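Side-chain contacts in arylesterase (Sulfolobus solfataricus, PDB 5L2P), which hydrolyses aromatic esters such as phenyl acetate, the organophosphate paraoxon and p-nitrophenyl esters of fatty acids: residues Val134-Arg137 against Glu142-Ile145; Ala178-Val183 against Val295-Leu300; Ala243-Ala248 against Glu258-Arg263. One frame throughout, in Å; residues are numbered along the deposited sequence.

Contact 1 of 3, residues Val134-Arg137 against Glu142-Ile145; sequences VWAR and ELGI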
ATOM      1  N   VAL A 134      -6.684 -35.719 -16.526  1.00 53.09           N
ATOM      2  CA  VAL A 134      -7.628 -36.742 -16.963  1.00 54.15           C
ATOM      3  C   VAL A 134      -6.951 -38.115 -17.047  1.00 53.87           C
ATOM      4  O   VAL A 134      -7.514 -39.100 -16.610  1.00 58.19           O
ATOM      5  CB  VAL A 134      -8.233 -36.377 -18.337  1.00 54.80           C
ATOM      6  CG1 VAL A 134      -9.052 -37.514 -18.928  1.00 56.16           C
ATOM      7  CG2 VAL A 134      -9.056 -35.114 -18.215  1.00 54.58           C
ATOM      8  N   TRP A 135      -5.726 -38.166 -17.574  1.00 54.09           N
ATOM      9  CA  TRP A 135      -4.939 -39.433 -17.613  1.00 52.47           C
ATOM     10  C   TRP A 135      -4.709 -39.994 -16.226  1.00 51.50           C
ATOM     11  O   TRP A 135      -4.894 -41.165 -16.012  1.00 53.08           O
ATOM     12  CB  TRP A 135      -3.596 -39.213 -18.327  1.00 52.15           C
ATOM     13  CG  TRP A 135      -2.731 -40.389 -18.348  1.00 53.08           C
ATOM     14  CD1 TRP A 135      -2.708 -41.336 -19.299  1.00 54.66           C
ATOM     15  CD2 TRP A 135      -1.771 -40.786 -17.352  1.00 51.64           C
ATOM     16  NE1 TRP A 135      -1.808 -42.315 -18.968  1.00 54.74           N
ATOM     17  CE2 TRP A 135      -1.209 -41.997 -17.785  1.00 53.02           C
ATOM     18  CE3 TRP A 135      -1.352 -40.250 -16.141  1.00 50.52           C
ATOM     19  CZ2 TRP A 135      -0.239 -42.685 -17.060  1.00 53.83           C
ATOM     20  CZ3 TRP A 135      -0.408 -40.960 -15.387  1.00 52.87           C
ATOM     21  CH2 TRP A 135       0.151 -42.157 -15.862  1.00 53.55           C
ATOM     22  N   ALA A 136      -4.304 -39.156 -15.283  1.00 51.33           N
ATOM     23  CA  ALA A 136      -4.069 -39.593 -13.893  1.00 54.06           C
ATOM     24  C   ALA A 136      -5.331 -40.149 -13.244  1.00 58.40           C
ATOM     25  O   ALA A 136      -5.278 -41.155 -12.507  1.00 58.16           O
ATOM     26  CB  ALA A 136      -3.553 -38.429 -13.065  1.00 54.91           C
ATOM     27  N   ARG A 137      -6.465 -39.488 -13.494  1.00 61.88           N
ATOM     28  CA  ARG A 137      -7.745 -39.956 -12.946  1.00 64.56           C
ATOM     29  C   ARG A 137      -8.141 -41.291 -13.562  1.00 64.21           C
ATOM     30  O   ARG A 137      -8.577 -42.186 -12.854  1.00 65.26           O
ATOM     31  CB  ARG A 137      -8.854 -38.925 -13.182  1.00 67.52           C
ATOM     32  CG  ARG A 137     -10.123 -39.248 -12.468  1.00 72.18           C
ATOM     33  CD  ARG A 137     -11.248 -38.398 -12.995  1.00 76.75           C
ATOM     34  NE  ARG A 137     -11.594 -38.781 -14.357  1.00 80.82           N
ATOM     35  CZ  ARG A 137     -12.598 -38.236 -15.033  1.00 84.81           C
ATOM     36  NH1 ARG A 137     -13.338 -37.281 -14.461  1.00 82.42           N
ATOM     37  NH2 ARG A 137     -12.860 -38.639 -16.280  1.00 85.37           N
ATOM     38  N   GLU A 142      -4.147 -47.836 -10.927  1.00 83.42           N
ATOM     39  CA  GLU A 142      -2.775 -48.229 -11.270  1.00 81.32           C
ATOM     40  C   GLU A 142      -1.782 -47.447 -10.411  1.00 77.21           C
ATOM     41  O   GLU A 142      -0.769 -47.992  -9.971  1.00 77.48           O
ATOM     42  CB  GLU A 142      -2.520 -47.966 -12.764  1.00 83.60           C
ATOM     43  CG  GLU A 142      -1.276 -48.607 -13.349  1.00 91.35           C
ATOM     44  CD  GLU A 142      -1.420 -50.117 -13.532  1.00 97.82           C
ATOM     45  OE1 GLU A 142      -2.578 -50.580 -13.411  1.00104.43           O
ATOM     46  OE2 GLU A 142      -0.399 -50.819 -13.751  1.00 96.37           O
ATOM     47  N   LEU A 143      -2.097 -46.176 -10.159  1.00 71.02           N
ATOM     48  CA  LEU A 143      -1.232 -45.301  -9.370  1.00 67.73           C
ATOM     49  C   LEU A 143      -1.430 -45.472  -7.850  1.00 64.87           C
ATOM     50  O   LEU A 143      -0.674 -44.963  -7.063  1.00 62.12           O
ATOM     51  CB  LEU A 143      -1.448 -43.854  -9.801  1.00 66.96           C
ATOM     52  CG  LEU A 143      -1.198 -43.561 -11.300  1.00 68.94           C
ATOM     53  CD1 LEU A 143      -1.766 -42.215 -11.759  1.00 70.09           C
ATOM     54  CD2 LEU A 143       0.284 -43.588 -11.646  1.00 71.46           C
ATOM     55  N   GLY A 144      -2.459 -46.193  -7.448  1.00 65.43           N
ATOM     56  CA  GLY A 144      -2.817 -46.326  -6.042  1.00 65.84           C
ATOM     57  C   GLY A 144      -3.322 -45.026  -5.404  1.00 65.54           C
ATOM     58  O   GLY A 144      -3.009 -44.726  -4.244  1.00 62.49           O
ATOM     59  N   ILE A 145      -4.103 -44.259  -6.154  1.00 66.02           N
ATOM     60  CA  ILE A 145      -4.605 -43.001  -5.638  1.00 68.29           C
ATOM     61  C   ILE A 145      -6.125 -42.951  -5.692  1.00 68.02           C
ATOM     62  O   ILE A 145      -6.762 -43.616  -6.524  1.00 66.88           O
ATOM     63  CB  ILE A 145      -4.008 -41.788  -6.376  1.00 68.84           C
ATOM     64  CG1 ILE A 145      -4.282 -41.851  -7.870  1.00 71.86           C
ATOM     65  CG2 ILE A 145      -2.494 -41.748  -6.200  1.00 71.84           C
ATOM     66  CD1 ILE A 145      -4.769 -40.542  -8.443  1.00 73.24           C
TER

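Contact 2 of 3, residues Ala178-Val183 against Val295-Leu300; sequences AQVPVV and VMIGAL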
ATOM      1  N   ALA A 178      -8.205 -29.779  -4.538  1.00 52.74           N
ATOM      2  CA  ALA A 178      -7.505 -28.542  -4.211  1.00 48.69           C
ATOM      3  C   ALA A 178      -6.707 -27.973  -5.381  1.00 50.33           C
ATOM      4  O   ALA A 178      -6.422 -28.653  -6.348  1.00 46.77           O
ATOM      5  CB  ALA A 178      -6.573 -28.777  -3.045  1.00 47.47           C
ATOM      6  N   GLN A 179      -6.383 -26.683  -5.282  1.00 56.15           N
ATOM      7  CA  GLN A 179      -5.522 -26.006  -6.257  1.00 53.89           C
ATOM      8  C   GLN A 179      -4.539 -25.105  -5.519  1.00 51.78           C
ATOM      9  O   GLN A 179      -4.910 -24.386  -4.576  1.00 48.45           O
ATOM     10  CB  GLN A 179      -6.368 -25.166  -7.228  1.00 58.12           C
ATOM     11  CG  GLN A 179      -7.248 -24.124  -6.546  1.00 59.60           C
ATOM     12  CD  GLN A 179      -7.873 -23.194  -7.566  1.00 65.00           C
ATOM     13  OE1 GLN A 179      -7.211 -22.788  -8.550  1.00 64.25           O
ATOM     14  NE2 GLN A 179      -9.170 -22.854  -7.361  1.00 66.93           N
ATOM     15  N   VAL A 180      -3.285 -25.135  -5.960  1.00 49.87           N
ATOM     16  CA  VAL A 180      -2.245 -24.371  -5.319  1.00 48.77           C
ATOM     17  C   VAL A 180      -1.441 -23.565  -6.330  1.00 50.65           C
ATOM     18  O   VAL A 180      -0.346 -23.956  -6.700  1.00 49.92           O
ATOM     19  CB  VAL A 180      -1.317 -25.280  -4.499  1.00 48.77           C
ATOM     20  CG1 VAL A 180      -0.353 -24.463  -3.651  1.00 47.91           C
ATOM     21  CG2 VAL A 180      -2.154 -26.158  -3.579  1.00 49.41           C
ATOM     22  N   PRO A 181      -1.993 -22.412  -6.767  1.00 51.33           N
ATOM     23  CA  PRO A 181      -1.217 -21.499  -7.595  1.00 49.67           C
ATOM     24  C   PRO A 181      -0.269 -20.670  -6.753  1.00 49.96           C
ATOM     25  O   PRO A 181      -0.694 -19.902  -5.879  1.00 50.86           O
ATOM     26  CB  PRO A 181      -2.285 -20.621  -8.257  1.00 50.34           C
ATOM     27  CG  PRO A 181      -3.458 -20.692  -7.355  1.00 49.78           C
ATOM     28  CD  PRO A 181      -3.365 -21.925  -6.528  1.00 49.75           C
ATOM     29  N   VAL A 182       1.021 -20.830  -7.019  1.00 50.17           N
ATOM     30  CA  VAL A 182       2.046 -20.070  -6.342  1.00 47.60           C
ATOM     31  C   VAL A 182       2.537 -18.989  -7.310  1.00 49.82           C
ATOM     32  O   VAL A 182       2.849 -19.247  -8.478  1.00 52.08           O
ATOM     33  CB  VAL A 182       3.197 -20.987  -5.958  1.00 49.85           C
ATOM     34  CG1 VAL A 182       4.346 -20.202  -5.321  1.00 51.76           C
ATOM     35  CG2 VAL A 182       2.688 -22.071  -5.033  1.00 49.29           C
ATOM     36  N   VAL A 183       2.617 -17.770  -6.804  1.00 50.14           N
ATOM     37  CA  VAL A 183       2.947 -16.604  -7.606  1.00 50.08           C
ATOM     38  C   VAL A 183       2.394 -16.642  -9.051  1.00 48.37           C
ATOM     39  O   VAL A 183       3.094 -16.303  -9.991  1.00 49.04           O
ATOM     40  CB  VAL A 183       4.461 -16.311  -7.564  1.00 53.63           C
ATOM     41  CG1 VAL A 183       4.878 -15.996  -6.109  1.00 55.28           C
ATOM     42  CG2 VAL A 183       5.281 -17.482  -8.152  1.00 52.59           C
ATOM     43  N   VAL A 295       7.180 -26.877   1.979  1.00 47.32           N
ATOM     44  CA  VAL A 295       6.858 -27.683   3.160  1.00 49.73           C
ATOM     45  C   VAL A 295       5.527 -27.265   3.811  1.00 49.22           C
ATOM     46  O   VAL A 295       4.741 -28.128   4.207  1.00 47.10           O
ATOM     47  CB  VAL A 295       8.005 -27.613   4.196  1.00 49.78           C
ATOM     48  CG1 VAL A 295       7.597 -28.111   5.563  1.00 50.15           C
ATOM     49  CG2 VAL A 295       9.175 -28.434   3.711  1.00 50.75           C
ATOM     50  N   MET A 296       5.306 -25.957   3.916  1.00 50.74           N
ATOM     51  CA  MET A 296       4.001 -25.433   4.427  1.00 53.94           C
ATOM     52  C   MET A 296       2.816 -25.924   3.582  1.00 51.04           C
ATOM     53  O   MET A 296       1.787 -26.401   4.102  1.00 49.00           O
ATOM     54  CB  MET A 296       3.988 -23.894   4.452  1.00 54.70           C
ATOM     55  CG  MET A 296       4.892 -23.330   5.512  1.00 60.19           C
ATOM     56  SD  MET A 296       4.741 -21.566   5.776  1.00 70.51           S
ATOM     57  CE  MET A 296       5.325 -20.949   4.228  1.00 65.93           C
ATOM     58  N   ILE A 297       2.973 -25.791   2.266  1.00 49.99           N
ATOM     59  CA  ILE A 297       1.941 -26.209   1.346  1.00 50.24           C
ATOM     60  C   ILE A 297       1.685 -27.691   1.493  1.00 51.04           C
ATOM     61  O   ILE A 297       0.536 -28.108   1.481  1.00 53.04           O
ATOM     62  CB  ILE A 297       2.318 -25.850  -0.091  1.00 52.29           C
ATOM     63  CG1 ILE A 297       2.176 -24.335  -0.320  1.00 52.29           C
ATOM     64  CG2 ILE A 297       1.480 -26.621  -1.102  1.00 54.76           C
ATOM     65  CD1 ILE A 297       2.838 -23.829  -1.611  1.00 53.19           C
ATOM     66  N   GLY A 298       2.754 -28.494   1.586  1.00 53.30           N
ATOM     67  CA  GLY A 298       2.636 -29.944   1.754  1.00 52.58           C
ATOM     68  C   GLY A 298       1.870 -30.342   3.009  1.00 52.37           C
ATOM     69  O   GLY A 298       1.041 -31.248   2.978  1.00 53.26           O
ATOM     70  N   ALA A 299       2.153 -29.659   4.108  1.00 50.39           N
ATOM     71  CA  ALA A 299       1.446 -29.894   5.359  1.00 50.67           C
ATOM     72  C   ALA A 299      -0.079 -29.649   5.229  1.00 52.00           C
ATOM     73  O   ALA A 299      -0.879 -30.394   5.782  1.00 51.94           O
ATOM     74  CB  ALA A 299       2.010 -29.011   6.463  1.00 49.24           C
ATOM     75  N   LEU A 300      -0.456 -28.609   4.498  1.00 50.98           N
ATOM     76  CA  LEU A 300      -1.857 -28.299   4.257  1.00 51.86           C
ATOM     77  C   LEU A 300      -2.525 -29.273   3.328  1.00 52.10           C
ATOM     78  O   LEU A 300      -3.646 -29.684   3.579  1.00 51.39           O
ATOM     79  CB  LEU A 300      -2.009 -26.882   3.696  1.00 53.13           C
ATOM     80  CG  LEU A 300      -1.625 -25.766   4.680  1.00 52.87           C
ATOM     81  CD1 LEU A 300      -1.675 -24.425   3.956  1.00 53.67           C
ATOM     82  CD2 LEU A 300      -2.539 -25.776   5.897  1.00 52.74           C
TER

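Contact 3 of 3, residues Ala243-Ala248 against Glu258-Arg263; sequences AIVVTA and EAYAYR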
ATOM      1  N   ALA A 243      -8.623 -23.424  -2.492  1.00 50.96           N
ATOM      2  CA  ALA A 243      -7.379 -22.835  -2.984  1.00 51.30           C
ATOM      3  C   ALA A 243      -6.361 -22.431  -1.923  1.00 50.76           C
ATOM      4  O   ALA A 243      -6.717 -21.935  -0.875  1.00 50.11           O
ATOM      5  CB  ALA A 243      -7.692 -21.629  -3.844  1.00 51.06           C
ATOM      6  N   ILE A 244      -5.091 -22.631  -2.229  1.00 51.74           N
ATOM      7  CA  ILE A 244      -4.007 -22.035  -1.474  1.00 50.50           C
ATOM      8  C   ILE A 244      -3.223 -21.155  -2.447  1.00 50.57           C
ATOM      9  O   ILE A 244      -2.446 -21.656  -3.234  1.00 50.77           O
ATOM     10  CB  ILE A 244      -3.092 -23.113  -0.872  1.00 51.78           C
ATOM     11  CG1 ILE A 244      -3.901 -23.989   0.078  1.00 54.20           C
ATOM     12  CG2 ILE A 244      -1.914 -22.487  -0.133  1.00 52.57           C
ATOM     13  CD1 ILE A 244      -3.221 -25.266   0.526  1.00 57.45           C
ATOM     14  N   VAL A 245      -3.434 -19.839  -2.386  1.00 49.91           N
ATOM     15  CA  VAL A 245      -2.714 -18.862  -3.227  1.00 47.14           C
ATOM     16  C   VAL A 245      -1.578 -18.193  -2.464  1.00 47.04           C
ATOM     17  O   VAL A 245      -1.761 -17.651  -1.396  1.00 45.51           O
ATOM     18  CB  VAL A 245      -3.640 -17.789  -3.798  1.00 45.05           C
ATOM     19  CG1 VAL A 245      -2.926 -16.914  -4.793  1.00 44.85           C
ATOM     20  CG2 VAL A 245      -4.840 -18.420  -4.473  1.00 45.72           C
ATOM     21  N   VAL A 246      -0.380 -18.261  -3.044  1.00 46.42           N
ATOM     22  CA  VAL A 246       0.809 -17.748  -2.393  1.00 45.24           C
ATOM     23  C   VAL A 246       1.401 -16.660  -3.274  1.00 44.66           C
ATOM     24  O   VAL A 246       1.496 -16.839  -4.482  1.00 47.91           O
ATOM     25  CB  VAL A 246       1.837 -18.852  -2.155  1.00 47.67           C
ATOM     26  CG1 VAL A 246       3.059 -18.324  -1.383  1.00 50.05           C
ATOM     27  CG2 VAL A 246       1.201 -19.973  -1.380  1.00 48.38           C
ATOM     28  N   THR A 247       1.724 -15.512  -2.675  1.00 42.34           N
ATOM     29  CA  THR A 247       2.318 -14.421  -3.381  1.00 39.98           C
ATOM     30  C   THR A 247       3.642 -14.004  -2.710  1.00 40.99           C
ATOM     31  O   THR A 247       3.936 -14.401  -1.572  1.00 41.11           O
ATOM     32  CB  THR A 247       1.374 -13.216  -3.473  1.00 39.48           C
ATOM     33  OG1 THR A 247       0.967 -12.775  -2.170  1.00 40.56           O
ATOM     34  CG2 THR A 247       0.161 -13.543  -4.318  1.00 38.59           C
ATOM     35  N   ALA A 248       4.419 -13.179  -3.420  1.00 39.33           N
ATOM     36  CA  ALA A 248       5.609 -12.588  -2.879  1.00 38.87           C
ATOM     37  C   ALA A 248       5.513 -11.057  -2.888  1.00 37.82           C
ATOM     38  O   ALA A 248       4.999 -10.462  -3.838  1.00 37.01           O
ATOM     39  CB  ALA A 248       6.808 -13.030  -3.697  1.00 39.59           C
ATOM     40  N   GLU A 258      -3.217 -11.879  -5.378  1.00 41.42           N
ATOM     41  CA  GLU A 258      -4.055 -11.568  -4.211  1.00 42.80           C
ATOM     42  C   GLU A 258      -5.497 -11.211  -4.603  1.00 40.87           C
ATOM     43  O   GLU A 258      -6.407 -11.617  -3.942  1.00 39.53           O
ATOM     44  CB  GLU A 258      -3.406 -10.477  -3.360  1.00 44.29           C
ATOM     45  CG  GLU A 258      -2.115 -10.986  -2.683  1.00 46.70           C
ATOM     46  CD  GLU A 258      -1.374  -9.925  -1.879  1.00 50.51           C
ATOM     47  OE1 GLU A 258      -1.623  -8.702  -2.051  1.00 50.74           O
ATOM     48  OE2 GLU A 258      -0.523 -10.308  -1.065  1.00 53.37           O
ATOM     49  N   ALA A 259      -5.667 -10.555  -5.747  1.00 40.54           N
ATOM     50  CA  ALA A 259      -6.975 -10.344  -6.351  1.00 41.24           C
ATOM     51  C   ALA A 259      -7.734 -11.606  -6.706  1.00 45.12           C
ATOM     52  O   ALA A 259      -8.935 -11.698  -6.490  1.00 51.54           O
ATOM     53  CB  ALA A 259      -6.817  -9.503  -7.597  1.00 42.32           C
ATOM     54  N   TYR A 260      -7.039 -12.583  -7.286  1.00 48.21           N
ATOM     55  CA  TYR A 260      -7.619 -13.880  -7.647  1.00 46.64           C
ATOM     56  C   TYR A 260      -8.104 -14.612  -6.406  1.00 46.55           C
ATOM     57  O   TYR A 260      -9.187 -15.160  -6.388  1.00 47.97           O
ATOM     58  CB  TYR A 260      -6.565 -14.742  -8.364  1.00 46.37           C
ATOM     59  CG  TYR A 260      -7.104 -16.071  -8.886  1.00 45.53           C
ATOM     60  CD1 TYR A 260      -7.955 -16.126  -9.971  1.00 46.78           C
ATOM     61  CD2 TYR A 260      -6.759 -17.272  -8.285  1.00 46.07           C
ATOM     62  CE1 TYR A 260      -8.455 -17.339 -10.446  1.00 47.93           C
ATOM     63  CE2 TYR A 260      -7.269 -18.481  -8.742  1.00 44.81           C
ATOM     64  CZ  TYR A 260      -8.131 -18.501  -9.810  1.00 46.36           C
ATOM     65  OH  TYR A 260      -8.672 -19.692 -10.292  1.00 50.06           O
ATOM     66  N   ALA A 261      -7.295 -14.578  -5.358  1.00 45.47           N
ATOM     67  CA  ALA A 261      -7.632 -15.212  -4.105  1.00 45.39           C
ATOM     68  C   ALA A 261      -8.843 -14.535  -3.465  1.00 48.48           C
ATOM     69  O   ALA A 261      -9.721 -15.208  -2.955  1.00 46.86           O
ATOM     70  CB  ALA A 261      -6.453 -15.168  -3.166  1.00 46.01           C
ATOM     71  N   TYR A 262      -8.928 -13.211  -3.517  1.00 50.63           N
ATOM     72  CA  TYR A 262     -10.134 -12.550  -3.000  1.00 55.59           C
ATOM     73  C   TYR A 262     -11.373 -12.890  -3.822  1.00 54.27           C
ATOM     74  O   TYR A 262     -12.432 -13.132  -3.257  1.00 55.85           O
ATOM     75  CB  TYR A 262      -9.990 -11.035  -2.828  1.00 59.85           C
ATOM     76  CG  TYR A 262     -11.309 -10.438  -2.347  1.00 70.59           C
ATOM     77  CD1 TYR A 262     -11.900 -10.855  -1.146  1.00 75.49           C
ATOM     78  CD2 TYR A 262     -11.978  -9.482  -3.103  1.00 78.82           C
ATOM     79  CE1 TYR A 262     -13.120 -10.333  -0.727  1.00 84.07           C
ATOM     80  CE2 TYR A 262     -13.189  -8.942  -2.695  1.00 84.89           C
ATOM     81  CZ  TYR A 262     -13.772  -9.385  -1.511  1.00 88.21           C
ATOM     82  OH  TYR A 262     -14.977  -8.867  -1.088  1.00 91.56           O
ATOM     83  N   ARG A 263     -11.239 -12.917  -5.140  1.00 51.63           N
ATOM     84  CA  ARG A 263     -12.346 -13.287  -6.002  1.00 53.03           C
ATOM     85  C   ARG A 263     -12.911 -14.682  -5.705  1.00 51.30           C
ATOM     86  O   ARG A 263     -14.139 -14.895  -5.779  1.00 49.36           O
ATOM     87  CB  ARG A 263     -11.960 -13.183  -7.483  1.00 53.52           C
ATOM     88  CG  ARG A 263     -12.000 -11.761  -7.992  1.00 56.14           C
ATOM     89  CD  ARG A 263     -13.388 -11.317  -8.417  1.00 60.79           C
ATOM     90  NE  ARG A 263     -13.826 -11.896  -9.689  1.00 65.85           N
ATOM     91  CZ  ARG A 263     -13.330 -11.575 -10.893  1.00 68.44           C
ATOM     92  NH1 ARG A 263     -12.303 -10.701 -11.023  1.00 69.19           N
ATOM     93  NH2 ARG A 263     -13.843 -12.153 -11.981  1.00 66.64           N
TER

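Contact 1 of 3, residues Val134-Arg137 against Glu142-Ile145
Leu143 stands at the end of a short helix closed by a Schellman motif, and it packs against Trp135 and Ala136 near the end of helix 124-138. In that motif the backbone N atoms of Gly144 and Ile145 turn back to carbonyl groups of the preceding turn. Gly144 serves as the C-prime residue; its positive phi is easiest for a residue without a side chain. Once the helix is stopped, Leu143 and Ile145 both point toward helix 124-138. The CD1 branch of Leu143 does most of the touching. It comes to 3.7 Å from Ala136 O and to 4.1 Å from Trp135 CZ3, the leucine and indole side chains crossing at about a right angle. The indole can reach it because CG of Trp135 lies opposite the backbone N (chi1 177°), which brings the six-membered ring to the leucine even though the CB itself does not point there. Ala136 offers its methyl as well, CB lying 4.4 Å from Leu143 CD1, and a small residue lets the leucine methyl come up to the backbone carbonyl. Ile145 adds its CD1, 4.1 Å from Ala136 O. Toward the sheet, Ala136 and Ile145 touch Leu77 of strand 77-81, Leu143 meets Ile110, and Trp135 lies on Met53 and Ile55, while Arg72 hydrogen-bonds the Leu143 carbonyl. No hydrogen bond crosses between the two segments, so they meet by van der Waals packing, methyls against the indole, a methyl and the Ala136 carbonyl oxygen, with one leucine methyl lying near both the indole and the helix backbone.

Contact 2 of 3, residues Ala178-Val183 against Val295-Leu300
Val180 is the first residue of the 178-183 segment to meet helix 287-305, and it faces Ile297 tip to tip. Its CG1 lies 3.8 Å from Ile297 CG2 and equally far from Ile297 CD1, so one valine methyl sits against both arms of the isoleucine. Beta-branched residues suit both sides here: valine is at home in an extended strand, and Ile297 presents two separate arms from one helical position. On the isoleucine, CG2 takes the place opposite the backbone N and CG1 the place beside it (chi1 -74°), which splays the arms along the strand. Val180 also touches Ile244 of the adjacent strand and Phe153 on the strand to its other flank. Pro181 turns to the other face of the sheet, where it packs on Val245. This is the layered alpha/beta hydrolase fold, with strand 178-182 inside the central sheet and the C-terminal helix 287-305 laid on one face. Val182 returns to the helix side, where its CG2 meets Ile297 CD1 at 3.9 Å, the two side chains crossing obliquely. Val182 also touches Phe283, and the side chain of Ser156, the inferred nucleophile, is about 7 Å from that of Val182. On the helix, Ile297 also touches Leu101 of helix 95-105, whereas Met296 and Leu300 pack against Leu300 and Met296 of the second subunit.

Contact 3 of 3, residues Ala243-Ala248 against Glu258-Arg263
Thr247 and Glu258 meet through a side-chain hydrogen bond that joins strand 243-248 to helix 258-263. The threonine hydroxyl OG1 donates to Glu258 OE2 over 3.1 Å, approaching on the anti side of the carboxylate and 34° out of its plane. Thr247 OG1 stands between its own backbone N and carbonyl carbon (chi1 57°), which aims it at the acid, while CG2 packs 3.8 Å from Glu258 CG. Glu258 leaves the helix with CG beside its backbone N and then runs extended, crossing the threonine at about a right angle; its end thus reaches the strand although its CB does not point there. The same OE2 forms a salt bridge with Arg275 and receives a hydrogen bond from Asn277 of the second subunit, and OE1 forms a salt bridge with Lys193 of the third subunit. Arg275 and Lys193, the two positive partners, would probably favour the ionised carboxylate in this buried setting. A valine in place of Thr247 has no hydroxyl to offer Glu258 OE2, and the carboxylate, though still held by its other partners, would probably be less firmly fixed in its rotation. Two residues earlier on the strand, Val245 directs CG2 onto Ala261 CB at 3.9 Å, the small alanine permitting close approach of helix and strand. Tyr260 turns its ring edge to Val245 CG2, with CD2 4.4 Å away. The segment axes approach within 8.6 Å and run nearly antiparallel, at 157°. This is the first half of a beta-alpha-beta crossover: helix 254-266 returns along the sheet before strand 271-276 lies down parallel to strand 242-248, while on the other flank strand 178-182 touches Val245 with Pro181 and Tyr260 with Gln179.

Along the chain contact 1 closes first; contact 2 then spans a long loop within which contact 3 is nested. Contacts 2 and 3 are centred 11 Å apart and share the central sheet: strands 178-182 and 242-248 are neighbours, probably joined by hydrogen bonds, with helix 287-305 on one face and helix 254-266 on the other. Both lie near the inferred catalytic triad of Ser156, Asp251 and His281, and both also meet the second subunit. Contact 1 is more remote, its centre 20 Å from that of contact 2 and 28 Å from that of contact 3, and it packs connected helices onto the opposite part of the same sheet, away from the active site.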